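Local structure of N-acyl-D-glutamate deacylase (Bordetella bronchiseptica, 3GIP) at residues K6-I11 / V31-I36. The protein catalyses the hydrolysis of N-acyl-D-glutamate to D-glutamate and a carboxylate, as a zinc-dependent member of the amidohydrolase superfamily. Residues are numbered along the deposited sequence; the frame is centred on the assembly and turned at random.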
loop_
_atom_site.group_PDB
_atom_site.type_symbol
_atom_site.label_atom_id
_atom_site.label_comp_id
_atom_site.label_asym_id
_atom_site.label_seq_id
_atom_site.Cartn_x
_atom_site.Cartn_y
_atom_site.Cartn_z
ATOM N N LYS A 6 -33.044 -16.130 5.222
ATOM C CA LYS A 6 -31.829 -16.927 5.132
ATOM C C LYS A 6 -30.578 -16.081 4.914
ATOM O O LYS A 6 -30.582 -15.128 4.133
ATOM C CB LYS A 6 -31.966 -17.949 4.001
ATOM C CG LYS A 6 -30.878 -19.006 3.973
ATOM C CD LYS A 6 -31.225 -20.107 2.984
ATOM C CE LYS A 6 -30.209 -21.233 3.024
ATOM N NZ LYS A 6 -30.604 -22.357 2.126
ATOM N N LEU A 7 -29.510 -16.439 5.620
ATOM C CA LEU A 7 -28.235 -15.741 5.505
ATOM C C LEU A 7 -27.489 -16.281 4.293
ATOM O O LEU A 7 -27.632 -17.452 3.941
ATOM C CB LEU A 7 -27.383 -15.973 6.755
ATOM C CG LEU A 7 -27.816 -15.328 8.071
ATOM C CD1 LEU A 7 -26.969 -15.877 9.209
ATOM C CD2 LEU A 7 -27.673 -13.818 7.973
ATOM N N ASP A 8 -26.696 -15.429 3.655
ATOM C CA ASP A 8 -25.927 -15.859 2.496
ATOM C C ASP A 8 -24.664 -16.572 2.957
ATOM O O ASP A 8 -24.156 -17.463 2.273
ATOM C CB ASP A 8 -25.556 -14.661 1.620
ATOM C CG ASP A 8 -26.759 -14.058 0.927
ATOM O OD1 ASP A 8 -27.557 -14.830 0.356
ATOM O OD2 ASP A 8 -26.906 -12.819 0.942
ATOM N N PHE A 9 -24.174 -16.183 4.129
ATOM C CA PHE A 9 -22.965 -16.769 4.687
ATOM C C PHE A 9 -22.972 -16.623 6.205
ATOM O O PHE A 9 -23.561 -15.691 6.749
ATOM C CB PHE A 9 -21.737 -16.041 4.127
ATOM C CG PHE A 9 -20.634 -16.953 3.656
ATOM C CD1 PHE A 9 -20.279 -16.987 2.312
ATOM C CD2 PHE A 9 -19.932 -17.756 4.553
ATOM C CE1 PHE A 9 -19.243 -17.804 1.862
ATOM C CE2 PHE A 9 -18.890 -18.579 4.114
ATOM C CZ PHE A 9 -18.547 -18.601 2.764
ATOM N N LYS A 10 -22.338 -17.564 6.889
ATOM C CA LYS A 10 -22.223 -17.482 8.335
ATOM C C LYS A 10 -20.903 -18.132 8.719
ATOM O O LYS A 10 -20.513 -19.152 8.152
ATOM C CB LYS A 10 -23.403 -18.162 9.046
ATOM C CG LYS A 10 -23.424 -19.681 9.039
ATOM C CD LYS A 10 -24.565 -20.170 9.926
ATOM C CE LYS A 10 -24.621 -21.687 10.020
ATOM N NZ LYS A 10 -25.714 -22.134 10.936
ATOM N N ILE A 11 -20.201 -17.502 9.652
ATOM C CA ILE A 11 -18.916 -17.992 10.132
ATOM C C ILE A 11 -19.104 -18.223 11.622
ATOM O O ILE A 11 -19.254 -17.275 12.395
ATOM C CB ILE A 11 -17.815 -16.950 9.887
ATOM C CG1 ILE A 11 -17.768 -16.602 8.397
ATOM C CG2 ILE A 11 -16.473 -17.491 10.364
ATOM C CD1 ILE A 11 -16.833 -15.461 8.060
ATOM N N VAL A 31 -23.769 -13.019 7.284
ATOM C CA VAL A 31 -23.689 -12.149 6.119
ATOM C C VAL A 31 -24.897 -12.288 5.200
ATOM O O VAL A 31 -25.399 -13.390 4.976
ATOM C CB VAL A 31 -22.416 -12.457 5.291
ATOM C CG1 VAL A 31 -22.373 -11.585 4.044
ATOM C CG2 VAL A 31 -21.177 -12.229 6.139
ATOM N N ARG A 32 -25.366 -11.161 4.677
ATOM C CA ARG A 32 -26.484 -11.166 3.744
ATOM C C ARG A 32 -26.401 -9.945 2.841
ATOM O O ARG A 32 -26.186 -8.824 3.308
ATOM C CB ARG A 32 -27.832 -11.170 4.470
ATOM C CG ARG A 32 -28.995 -11.393 3.504
ATOM C CD ARG A 32 -30.355 -11.168 4.136
ATOM N NE ARG A 32 -30.615 -12.061 5.258
ATOM C CZ ARG A 32 -30.639 -11.671 6.528
ATOM N NH1 ARG A 32 -30.416 -10.401 6.836
ATOM N NH2 ARG A 32 -30.891 -12.548 7.489
ATOM N N ASP A 33 -26.565 -10.174 1.542
ATOM C CA ASP A 33 -26.516 -9.103 0.557
ATOM C C ASP A 33 -25.206 -8.324 0.604
ATOM O O ASP A 33 -25.188 -7.105 0.417
ATOM C CB ASP A 33 -27.702 -8.158 0.756
ATOM C CG ASP A 33 -29.036 -8.873 0.640
ATOM O OD1 ASP A 33 -29.261 -9.542 -0.390
ATOM O OD2 ASP A 33 -29.857 -8.768 1.577
ATOM N N GLY A 34 -24.118 -9.045 0.863
ATOM C CA GLY A 34 -22.796 -8.443 0.907
ATOM C C GLY A 34 -22.434 -7.697 2.175
ATOM O O GLY A 34 -21.309 -7.218 2.313
ATOM N N ARG A 35 -23.374 -7.613 3.110
ATOM C CA ARG A 35 -23.149 -6.891 4.357
ATOM C C ARG A 35 -23.206 -7.798 5.575
ATOM O O ARG A 35 -23.709 -8.920 5.507
ATOM C CB ARG A 35 -24.217 -5.808 4.519
ATOM C CG ARG A 35 -24.367 -4.877 3.336
ATOM C CD ARG A 35 -23.579 -3.609 3.543
ATOM N NE ARG A 35 -23.968 -2.569 2.596
ATOM C CZ ARG A 35 -23.612 -1.296 2.711
ATOM N NH1 ARG A 35 -22.862 -0.908 3.734
ATOM N NH2 ARG A 35 -24.000 -0.411 1.802
ATOM N N ILE A 36 -22.690 -7.301 6.694
ATOM C CA ILE A 36 -22.733 -8.052 7.937
ATOM C C ILE A 36 -24.169 -7.880 8.422
ATOM O O ILE A 36 -24.582 -6.781 8.795
ATOM C CB ILE A 36 -21.741 -7.477 8.969
ATOM C CG1 ILE A 36 -20.317 -7.586 8.414
ATOM C CG2 ILE A 36 -21.862 -8.228 10.286
ATOM C CD1 ILE A 36 -19.254 -7.026 9.328
HETATM O O HOH W 1 -23.717 -11.824 0.575
#
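Val31 is opposed by two residues, Asp8 and Phe9, which makes a classic bulge in strand 7-12 where it pairs antiparallel with strand 28-32. Val31 O takes both amides, Asp8 N at 2.8 Å. The bond from Phe9 N is longer but straighter (154° against 138°). Val31 N returns a bond to Phe9 O (2.7 Å). On the same face of the sheet Phe9 CB rests on Val31 CB.

Arg32 leaves its strand with CG anti to the backbone N (chi1 -171°), which carries the chain along the other strand toward Lys6. Its CB lies 4.0 Å from Asp8 OD2. Its CG is 3.6 Å from that oxygen, with Lys6 O somewhat farther off in another direction. CD stays near Lys6 O, and the bend at chi3 brings NE to this carbonyl at 3.3 Å, in the guanidinium plane but above the plane of the carbonyl. Leu7 crosses at about a right angle, laying CD2 over one guanidinium face, 3.9 Å from CZ and 3.5 Å from NH2, which bonds to Glu5 O.

Asp8 OD2 accepts Asp33 N in a nearly straight bond of 2.7 Å, at the type I' turn from Arg32 to Arg35. This turn closes a tight beta hairpin between strands 28-32 and 35-40, in a four-stranded sheet remote from the zinc site. A water on Gly34 N adds a weak bond to OD2, and OD1 forms a salt bridge with Arg48. That pairing and the turn amide probably offset the nearby Asp33 carboxylate and favour an ionised Asp8.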